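Local structure of 5-carboxyvanillate decarboxylase (Sphingomonas paucimobilis, 4L6D) at residues A[17-25]-A[35-43]; A[218-229]-A[263-274]. The protein probably removes a carboxyl group from 5-carboxyvanillate as a manganese-dependent carboxy-lyase of the amidohydrolase fold, with vanillic acid bound here. All blocks are in the same frame, centred on the assembly; numbering follows the deposited sequence.

In the fold
Contact 2 lies deep in the chain, its centre about 9 Å from the chain centre, whereas contact 1 sits about 21 Å out and is only partly buried. They share no helix or strand, and their nearest atoms are about 12 Å apart. In 218-229 with 263-274, two neighbouring strands of the eight-stranded parallel sheet are tied by backbone hydrogen bonds and end beside the manganese site. In 17-25 with 35-43, two helices that follow strand 5-11 meet through side chains: an apolar inner patch and a salt bridge at the exposed rim. Both approach bound vanillate, through Leu35 in the first contact and Arg264 in the second, which belong to separate vanillate pockets.

Contact 1. Residues A[17-25]-A[35-43]; sequences VDALRAHSR and LVRDVYGDE
The axes of the helical segments 17-23 and 35-40 come within 9.2 Å and cross at 119°, with the CA atoms of Arg21 and Tyr40, and of Ser24 and Gly41, nearest each other. On the inner side Leu20 lies over one face of the Tyr40 ring, its CD1 3.7 Å from the ring centroid in a CH-pi contact; Val39 CG1 covers the opposite face, so the ring is clamped between two aliphatic groups. Val17 CG2 comes only to the ring edge. Val36 CG1 sits against Leu20 O and Ser24 CB.

Toward the C-terminal ends of both segments the contact turns polar. Ser24 OG, swung between its backbone N and carbonyl carbon (chi1 79°), donates to Arg21 O at 2.6 Å and accepts from a water that in turn accepts the N-H of Asp42. A second water accepts from Arg37 NE and lies 2.8 Å from Ser24 O. At the rim Arg25 grips Asp42 side-on: NE reaches OD2 and NH2 reaches OD1, each at 3.0 Å, both on syn lone pairs, with guanidinium and carboxylate planes 30° apart.

The tyrosine, about 6 Å from a bound vanillate and also touching Thr77 of its pocket, is thus held by apolar packing, while the paired charges fasten the chain at Asp42 on the exposed side.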
loop_
_atom_site.group_PDB
_atom_site.type_symbol
_atom_site.label_atom_id
_atom_site.label_comp_id
_atom_site.label_asym_id
_atom_site.label_seq_id
_atom_site.Cartn_x
_atom_site.Cartn_y
_atom_site.Cartn_z
ATOM N N VAL A 17 -13.808 24.123 13.775
ATOM C CA VAL A 17 -15.108 23.767 13.209
ATOM C C VAL A 17 -15.660 24.920 12.385
ATOM O O VAL A 17 -16.066 24.728 11.237
ATOM C CB VAL A 17 -16.118 23.388 14.307
ATOM C CG1 VAL A 17 -17.538 23.283 13.727
ATOM C CG2 VAL A 17 -15.716 22.086 14.962
ATOM N N ASP A 18 -15.649 26.124 12.954
ATOM C CA ASP A 18 -16.221 27.280 12.269
ATOM C C ASP A 18 -15.475 27.562 10.977
ATOM O O ASP A 18 -16.085 27.883 9.947
ATOM C CB ASP A 18 -16.217 28.520 13.169
ATOM C CG ASP A 18 -17.213 28.413 14.322
ATOM O OD1 ASP A 18 -18.084 27.520 14.276
ATOM O OD2 ASP A 18 -17.128 29.226 15.267
ATOM N N ALA A 19 -14.151 27.452 11.027
ATOM C CA ALA A 19 -13.350 27.696 9.838
ATOM C C ALA A 19 -13.593 26.635 8.758
ATOM O O ALA A 19 -13.631 26.962 7.570
ATOM C CB ALA A 19 -11.873 27.780 10.195
ATOM N N LEU A 20 -13.761 25.380 9.160
ATOM C CA LEU A 20 -14.053 24.317 8.191
ATOM C C LEU A 20 -15.463 24.428 7.603
ATOM O O LEU A 20 -15.651 24.124 6.437
ATOM C CB LEU A 20 -13.829 22.930 8.794
ATOM C CG LEU A 20 -12.362 22.561 8.980
ATOM C CD1 LEU A 20 -12.259 21.291 9.806
ATOM C CD2 LEU A 20 -11.672 22.365 7.633
ATOM N N ARG A 21 -16.442 24.853 8.402
ATOM C CA ARG A 21 -17.771 25.151 7.862
ATOM C C ARG A 21 -17.674 26.167 6.722
ATOM O O ARG A 21 -18.240 25.966 5.646
ATOM C CB ARG A 21 -18.716 25.686 8.950
ATOM C CG ARG A 21 -19.175 24.637 9.968
ATOM C CD ARG A 21 -20.565 24.995 10.516
ATOM N NE ARG A 21 -21.033 24.041 11.520
ATOM C CZ ARG A 21 -20.966 24.248 12.831
ATOM N NH1 ARG A 21 -20.451 25.378 13.298
ATOM N NH2 ARG A 21 -21.413 23.328 13.679
ATOM N N ALA A 22 -16.941 27.253 6.955
ATOM C CA ALA A 22 -16.744 28.254 5.916
ATOM C C ALA A 22 -15.972 27.662 4.734
ATOM O O ALA A 22 -16.323 27.899 3.572
ATOM C CB ALA A 22 -16.026 29.479 6.471
ATOM N N HIS A 23 -14.929 26.891 5.017
ATOM C CA HIS A 23 -14.148 26.305 3.941
ATOM C C HIS A 23 -14.981 25.377 3.056
ATOM O O HIS A 23 -14.754 25.294 1.840
ATOM C CB HIS A 23 -12.943 25.540 4.473
ATOM C CG HIS A 23 -11.881 25.351 3.442
ATOM N ND1 HIS A 23 -10.979 26.343 3.131
ATOM C CD2 HIS A 23 -11.610 24.315 2.615
ATOM C CE1 HIS A 23 -10.174 25.912 2.174
ATOM N NE2 HIS A 23 -10.540 24.687 1.840
ATOM N N SER A 24 -15.945 24.689 3.673
ATOM C CA SER A 24 -16.789 23.718 2.971
ATOM C C SER A 24 -17.585 24.332 1.824
ATOM O O SER A 24 -18.033 23.615 0.932
ATOM C CB SER A 24 -17.755 23.026 3.945
ATOM O OG SER A 24 -18.871 23.850 4.259
ATOM N N ARG A 25 -17.758 25.654 1.857
ATOM C CA ARG A 25 -18.551 26.364 0.851
ATOM C C ARG A 25 -17.711 26.822 -0.337
ATOM O O ARG A 25 -18.254 27.319 -1.327
ATOM C CB ARG A 25 -19.256 27.573 1.483
ATOM C CG ARG A 25 -20.109 27.205 2.688
ATOM C CD ARG A 25 -20.694 28.425 3.386
ATOM N NE ARG A 25 -21.394 28.007 4.596
ATOM C CZ ARG A 25 -21.199 28.534 5.799
ATOM N NH1 ARG A 25 -20.345 29.537 5.958
ATOM N NH2 ARG A 25 -21.872 28.059 6.841
ATOM N N LEU A 35 -14.830 14.587 2.751
ATOM C CA LEU A 35 -14.956 14.571 4.210
ATOM C C LEU A 35 -15.483 15.902 4.742
ATOM O O LEU A 35 -16.398 15.939 5.571
ATOM C CB LEU A 35 -13.590 14.300 4.849
ATOM C CG LEU A 35 -13.479 14.561 6.351
ATOM C CD1 LEU A 35 -14.232 13.492 7.109
ATOM C CD2 LEU A 35 -12.022 14.621 6.781
ATOM N N VAL A 36 -14.900 17.006 4.274
ATOM C CA VAL A 36 -15.219 18.305 4.858
ATOM C C VAL A 36 -16.693 18.663 4.638
ATOM O O VAL A 36 -17.366 19.134 5.554
ATOM C CB VAL A 36 -14.252 19.405 4.373
ATOM C CG1 VAL A 36 -14.737 20.781 4.793
ATOM C CG2 VAL A 36 -12.852 19.139 4.932
ATOM N N ARG A 37 -17.217 18.389 3.449
ATOM C CA ARG A 37 -18.643 18.602 3.213
ATOM C C ARG A 37 -19.520 17.629 4.005
ATOM O O ARG A 37 -20.575 18.033 4.519
ATOM C CB ARG A 37 -18.966 18.549 1.723
ATOM C CG ARG A 37 -18.414 19.737 0.952
ATOM C CD ARG A 37 -18.947 19.737 -0.470
ATOM N NE ARG A 37 -17.984 20.281 -1.426
ATOM C CZ ARG A 37 -17.217 19.538 -2.220
ATOM N NH1 ARG A 37 -17.295 18.213 -2.185
ATOM N NH2 ARG A 37 -16.376 20.124 -3.061
ATOM N N ASP A 38 -19.092 16.370 4.125
ATOM C CA ASP A 38 -19.888 15.374 4.839
ATOM C C ASP A 38 -20.021 15.706 6.318
ATOM O O ASP A 38 -21.052 15.440 6.929
ATOM C CB ASP A 38 -19.288 13.972 4.694
ATOM C CG ASP A 38 -19.624 13.322 3.363
ATOM O OD1 ASP A 38 -20.446 13.877 2.603
ATOM O OD2 ASP A 38 -19.050 12.244 3.082
ATOM N N VAL A 39 -18.975 16.287 6.894
ATOM C CA VAL A 39 -18.960 16.547 8.329
ATOM C C VAL A 39 -19.234 18.013 8.685
ATOM O O VAL A 39 -20.010 18.293 9.597
ATOM C CB VAL A 39 -17.621 16.086 8.955
ATOM C CG1 VAL A 39 -17.482 16.556 10.416
ATOM C CG2 VAL A 39 -17.507 14.576 8.875
ATOM N N TYR A 40 -18.622 18.941 7.950
ATOM C CA TYR A 40 -18.669 20.365 8.304
ATOM C C TYR A 40 -19.518 21.196 7.362
ATOM O O TYR A 40 -19.651 22.406 7.555
ATOM C CB TYR A 40 -17.252 20.949 8.344
ATOM C CG TYR A 40 -16.301 20.176 9.220
ATOM C CD1 TYR A 40 -16.176 20.477 10.577
ATOM C CD2 TYR A 40 -15.538 19.136 8.701
ATOM C CE1 TYR A 40 -15.297 19.763 11.389
ATOM C CE2 TYR A 40 -14.661 18.414 9.502
ATOM C CZ TYR A 40 -14.546 18.732 10.842
ATOM O OH TYR A 40 -13.679 18.002 11.617
ATOM N N GLY A 41 -20.099 20.549 6.355
ATOM C CA GLY A 41 -20.880 21.252 5.349
ATOM C C GLY A 41 -22.263 21.685 5.805
ATOM O O GLY A 41 -22.763 21.217 6.829
ATOM N N ASP A 42 -22.887 22.571 5.033
ATOM C CA ASP A 42 -24.200 23.102 5.392
ATOM C C ASP A 42 -25.287 22.032 5.424
ATOM O O ASP A 42 -26.261 22.151 6.159
ATOM C CB ASP A 42 -24.603 24.225 4.436
ATOM C CG ASP A 42 -23.777 25.476 4.636
ATOM O OD1 ASP A 42 -23.246 25.654 5.751
ATOM O OD2 ASP A 42 -23.664 26.278 3.686
ATOM N N GLU A 43 -25.102 20.987 4.630
ATOM C CA GLU A 43 -26.082 19.922 4.508
ATOM C C GLU A 43 -25.378 18.595 4.763
ATOM O O GLU A 43 -25.218 17.781 3.850
ATOM C CB GLU A 43 -26.637 19.956 3.090
ATOM C CG GLU A 43 -27.901 19.187 2.846
ATOM C CD GLU A 43 -28.298 19.259 1.389
ATOM O OE1 GLU A 43 -28.344 18.195 0.732
ATOM O OE2 GLU A 43 -28.548 20.387 0.903
HETATM O O HOH W 1 -21.214 23.512 2.816
HETATM O O HOH W 2 -17.878 23.205 -1.878
#

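Contact 2. Residues A[218-229]-A[263-274]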
loop_
_atom_site.group_PDB
_atom_site.type_symbol
_atom_site.label_atom_id
_atom_site.label_comp_id
_atom_site.label_asym_id
_atom_site.label_seq_id
_atom_site.Cartn_x
_atom_site.Cartn_y
_atom_site.Cartn_z
ATOM N N PHE A 218 17.969 14.417 9.796
ATOM C CA PHE A 218 17.411 14.567 11.143
ATOM C C PHE A 218 17.267 13.200 11.805
ATOM O O PHE A 218 16.155 12.662 11.920
ATOM C CB PHE A 218 16.043 15.257 11.099
ATOM C CG PHE A 218 16.030 16.565 10.351
ATOM C CD1 PHE A 218 16.645 17.693 10.870
ATOM C CD2 PHE A 218 15.368 16.666 9.138
ATOM C CE1 PHE A 218 16.623 18.903 10.172
ATOM C CE2 PHE A 218 15.335 17.867 8.443
ATOM C CZ PHE A 218 15.961 18.992 8.968
ATOM N N PRO A 219 18.400 12.618 12.222
ATOM C CA PRO A 219 18.397 11.221 12.672
ATOM C C PRO A 219 17.678 10.984 13.987
ATOM O O PRO A 219 17.399 9.832 14.290
ATOM C CB PRO A 219 19.891 10.893 12.806
ATOM C CG PRO A 219 20.552 12.221 13.047
ATOM C CD PRO A 219 19.758 13.184 12.183
ATOM N N ARG A 220 17.374 12.034 14.751
ATOM C CA ARG A 220 16.651 11.838 16.009
ATOM C C ARG A 220 15.141 12.059 15.898
ATOM O O ARG A 220 14.448 12.050 16.908
ATOM C CB ARG A 220 17.199 12.738 17.116
ATOM C CG ARG A 220 18.654 12.479 17.446
ATOM C CD ARG A 220 18.812 11.279 18.359
ATOM N NE ARG A 220 18.159 11.446 19.656
ATOM C CZ ARG A 220 18.672 12.112 20.688
ATOM N NH1 ARG A 220 19.851 12.709 20.588
ATOM N NH2 ARG A 220 17.994 12.190 21.825
ATOM N N LEU A 221 14.622 12.263 14.689
ATOM C CA LEU A 221 13.177 12.337 14.512
ATOM C C LEU A 221 12.482 11.061 14.966
ATOM O O LEU A 221 12.985 9.955 14.731
ATOM C CB LEU A 221 12.835 12.526 13.043
ATOM C CG LEU A 221 12.938 13.914 12.454
ATOM C CD1 LEU A 221 12.577 13.838 10.978
ATOM C CD2 LEU A 221 11.999 14.877 13.199
ATOM N N LYS A 222 11.322 11.205 15.603
ATOM C CA LYS A 222 10.458 10.056 15.840
ATOM C C LYS A 222 9.117 10.314 15.162
ATOM O O LYS A 222 8.466 11.332 15.414
ATOM C CB LYS A 222 10.267 9.769 17.330
ATOM C CG LYS A 222 9.454 8.499 17.633
ATOM C CD LYS A 222 10.237 7.206 17.313
ATOM C CE LYS A 222 11.256 6.895 18.405
ATOM N NZ LYS A 222 12.225 5.829 18.006
ATOM N N ILE A 223 8.744 9.394 14.287
ATOM C CA ILE A 223 7.509 9.464 13.509
ATOM C C ILE A 223 6.609 8.306 13.916
ATOM O O ILE A 223 7.079 7.181 14.110
ATOM C CB ILE A 223 7.806 9.353 11.994
ATOM C CG1 ILE A 223 8.862 10.381 11.557
ATOM C CG2 ILE A 223 6.508 9.459 11.167
ATOM C CD1 ILE A 223 8.450 11.830 11.731
ATOM N N VAL A 224 5.314 8.576 14.061
ATOM C CA VAL A 224 4.367 7.525 14.397
ATOM C C VAL A 224 3.324 7.416 13.279
ATOM O O VAL A 224 2.812 8.431 12.792
ATOM C CB VAL A 224 3.702 7.797 15.759
ATOM C CG1 VAL A 224 2.563 6.807 16.011
ATOM C CG2 VAL A 224 4.748 7.715 16.898
ATOM N N LEU A 225 3.059 6.185 12.845
ATOM C CA LEU A 225 2.048 5.922 11.821
ATOM C C LEU A 225 0.963 4.984 12.333
ATOM O O LEU A 225 1.259 3.911 12.876
ATOM C CB LEU A 225 2.699 5.289 10.591
ATOM C CG LEU A 225 3.717 6.137 9.833
ATOM C CD1 LEU A 225 4.290 5.289 8.697
ATOM C CD2 LEU A 225 3.078 7.390 9.263
ATOM N N GLY A 226 -0.291 5.383 12.144
ATOM C CA GLY A 226 -1.422 4.565 12.531
ATOM C C GLY A 226 -1.737 3.474 11.519
ATOM O O GLY A 226 -0.979 3.249 10.570
ATOM N N HIS A 227 -2.846 2.778 11.745
ATOM C CA HIS A 227 -3.343 1.785 10.789
ATOM C C HIS A 227 -2.284 0.753 10.465
ATOM O O HIS A 227 -2.005 0.453 9.296
ATOM C CB HIS A 227 -3.911 2.517 9.568
ATOM C CG HIS A 227 -4.690 3.719 9.984
ATOM N ND1 HIS A 227 -4.227 5.004 9.802
ATOM C CD2 HIS A 227 -5.819 3.825 10.730
ATOM C CE1 HIS A 227 -5.062 5.852 10.379
ATOM N NE2 HIS A 227 -6.038 5.162 10.944
ATOM N N MET A 228 -1.717 0.220 11.547
ATOM C CA MET A 228 -0.652 -0.778 11.504
ATOM C C MET A 228 0.492 -0.317 10.606
ATOM O O MET A 228 1.009 -1.067 9.780
ATOM C CB MET A 228 -1.207 -2.153 11.094
ATOM C CG MET A 228 -0.458 -3.336 11.727
ATOM S SD MET A 228 -0.487 -3.395 13.544
ATOM C CE MET A 228 -2.144 -4.008 13.811
ATOM N N GLY A 229 0.879 0.939 10.790
ATOM C CA GLY A 229 1.999 1.518 10.075
ATOM C C GLY A 229 1.718 1.804 8.615
ATOM O O GLY A 229 2.658 1.899 7.821
ATOM N N PHE A 263 12.976 2.624 9.248
ATOM C CA PHE A 263 11.633 2.415 9.751
ATOM C C PHE A 263 11.689 1.933 11.202
ATOM O O PHE A 263 10.948 2.424 12.044
ATOM C CB PHE A 263 10.814 1.460 8.870
ATOM C CG PHE A 263 9.347 1.540 9.158
ATOM C CD1 PHE A 263 8.588 2.575 8.633
ATOM C CD2 PHE A 263 8.748 0.656 10.032
ATOM C CE1 PHE A 263 7.241 2.694 8.924
ATOM C CE2 PHE A 263 7.391 0.765 10.334
ATOM C CZ PHE A 263 6.636 1.787 9.776
ATOM N N ARG A 264 12.602 1.020 11.515
ATOM C CA ARG A 264 12.677 0.529 12.886
ATOM C C ARG A 264 13.315 1.551 13.836
ATOM O O ARG A 264 12.928 1.625 15.005
ATOM C CB ARG A 264 13.434 -0.804 12.960
ATOM C CG ARG A 264 12.725 -1.967 12.264
ATOM C CD ARG A 264 13.477 -3.291 12.473
ATOM N NE ARG A 264 13.158 -4.244 11.410
ATOM C CZ ARG A 264 13.823 -4.340 10.262
ATOM N NH1 ARG A 264 14.872 -3.564 10.025
ATOM N NH2 ARG A 264 13.454 -5.235 9.354
ATOM N N ARG A 265 14.277 2.339 13.351
ATOM C CA ARG A 265 14.969 3.302 14.215
ATOM C C ARG A 265 14.112 4.525 14.491
ATOM O O ARG A 265 14.023 4.990 15.635
ATOM C CB ARG A 265 16.294 3.752 13.584
ATOM C CG ARG A 265 17.166 4.599 14.510
ATOM C CD ARG A 265 18.423 5.133 13.808
ATOM N NE ARG A 265 18.060 6.138 12.810
ATOM C CZ ARG A 265 18.918 6.871 12.112
ATOM N NH1 ARG A 265 20.225 6.734 12.286
ATOM N NH2 ARG A 265 18.451 7.766 11.245
ATOM N N ASN A 266 13.501 5.055 13.434
ATOM C CA ASN A 266 12.821 6.354 13.491
ATOM C C ASN A 266 11.305 6.322 13.572
ATOM O O ASN A 266 10.686 7.365 13.821
ATOM C CB ASN A 266 13.238 7.212 12.296
ATOM C CG ASN A 266 14.700 7.607 12.350
ATOM O OD1 ASN A 266 15.561 6.988 11.707
ATOM N ND2 ASN A 266 15.000 8.643 13.133
ATOM N N PHE A 267 10.700 5.157 13.356
ATOM C CA PHE A 267 9.240 5.069 13.383
ATOM C C PHE A 267 8.736 4.132 14.466
ATOM O O PHE A 267 9.430 3.202 14.880
ATOM C CB PHE A 267 8.682 4.551 12.049
ATOM C CG PHE A 267 8.843 5.498 10.891
ATOM C CD1 PHE A 267 10.083 5.750 10.350
ATOM C CD2 PHE A 267 7.730 6.069 10.303
ATOM C CE1 PHE A 267 10.226 6.605 9.254
ATOM C CE2 PHE A 267 7.857 6.918 9.204
ATOM C CZ PHE A 267 9.107 7.188 8.686
ATOM N N ALA A 268 7.499 4.388 14.887
ATOM C CA ALA A 268 6.701 3.421 15.632
ATOM C C ALA A 268 5.316 3.452 15.000
ATOM O O ALA A 268 4.991 4.374 14.234
ATOM C CB ALA A 268 6.628 3.784 17.128
ATOM N N ILE A 269 4.506 2.446 15.303
ATOM C CA ILE A 269 3.196 2.312 14.677
ATOM C C ILE A 269 2.100 2.152 15.713
ATOM O O ILE A 269 2.367 1.818 16.866
ATOM C CB ILE A 269 3.135 1.124 13.666
ATOM C CG1 ILE A 269 3.148 -0.234 14.379
ATOM C CG2 ILE A 269 4.296 1.201 12.687
ATOM C CD1 ILE A 269 2.758 -1.386 13.458
ATOM N N THR A 270 0.863 2.399 15.290
ATOM C CA THR A 270 -0.295 2.073 16.117
ATOM C C THR A 270 -1.250 1.158 15.383
ATOM O O THR A 270 -1.176 1.017 14.159
ATOM C CB THR A 270 -1.073 3.305 16.628
ATOM O OG1 THR A 270 -2.066 3.682 15.664
ATOM C CG2 THR A 270 -0.140 4.487 16.931
ATOM N N THR A 271 -2.157 0.557 16.146
ATOM C CA THR A 271 -3.112 -0.413 15.618
ATOM C C THR A 271 -4.456 0.198 15.228
ATOM O O THR A 271 -5.401 -0.543 14.995
ATOM C CB THR A 271 -3.392 -1.519 16.655
ATOM O OG1 THR A 271 -4.045 -0.944 17.791
ATOM C CG2 THR A 271 -2.077 -2.177 17.118
ATOM N N SER A 272 -4.553 1.529 15.177
ATOM C CA SER A 272 -5.835 2.165 14.842
ATOM C C SER A 272 -6.446 1.559 13.588
ATOM O O SER A 272 -5.787 1.437 12.558
ATOM C CB SER A 272 -5.655 3.667 14.633
ATOM O OG SER A 272 -4.607 3.911 13.714
ATOM N N GLY A 273 -7.707 1.156 13.666
ATOM C CA GLY A 273 -8.390 0.657 12.482
ATOM C C GLY A 273 -7.916 -0.666 11.917
ATOM O O GLY A 273 -8.356 -1.055 10.836
ATOM N N VAL A 274 -7.032 -1.359 12.631
ATOM C CA VAL A 274 -6.527 -2.663 12.194
ATOM C C VAL A 274 -6.560 -3.615 13.381
ATOM O O VAL A 274 -5.533 -3.932 13.997
ATOM C CB VAL A 274 -5.110 -2.580 11.586
ATOM C CG1 VAL A 274 -4.659 -3.952 11.057
ATOM C CG2 VAL A 274 -5.090 -1.534 10.467
HETATM O O HOH W 3 11.481 3.526 16.830
#
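Strands 223-225 and 267-270 run parallel in register, Ile223 beside Phe267 and Leu225 beside Ile269. The backbone ladder begins with Ile223 N to Asn266 O (2.8 Å) and continues through Ala268 N to Ile223 O, Leu225 N to Ala268 O and Thr270 N to Leu225 O. Beyond the strands, Met228 N bonds to Thr270 O and His227 N to Ser272 OG (2.9 Å).

Side-chain hydrogen bonds close the other end. Asn266 ND2 spends both protons on the 218-221 turn: one goes almost straight (N-H...O 175°) to a lone pair of Leu221 O, in the carbonyl plane, the other reaches Pro219 O from above its carbonyl plane. Arg265 takes the other end of the amide side-on, NE and NH2 both donating to Asn266 OD1, so that bonds at both ends fix its rotation. Lys222, kinked about its second and third side-chain torsions (72° and 78°), curls back so that NZ meets Arg265 O at 3.1 Å and donates to a water that lies near Phe267 O and Arg264 O.

Among the apolar contacts, Ile223 CB lies over one face of the Phe267 ring, 3.9 Å from its centroid, with Phe263 on the opposite face. Leu225 CD1 meets the edge of Phe263. Met228 SD touches Ile269 CD1, and its CE reaches Val274 CG1.

Ser272 OG stands 3.2 Å above the His227 ring plane and is also bonded to Glu8, while His227 bonds to Glu230 and, through NE2, to Asp297. Glu8 and Asp297 are manganese ligands, so these adjacent strands of the amidohydrolase TIM barrel carry second-shell residues to the metal centre at their C-terminal ends.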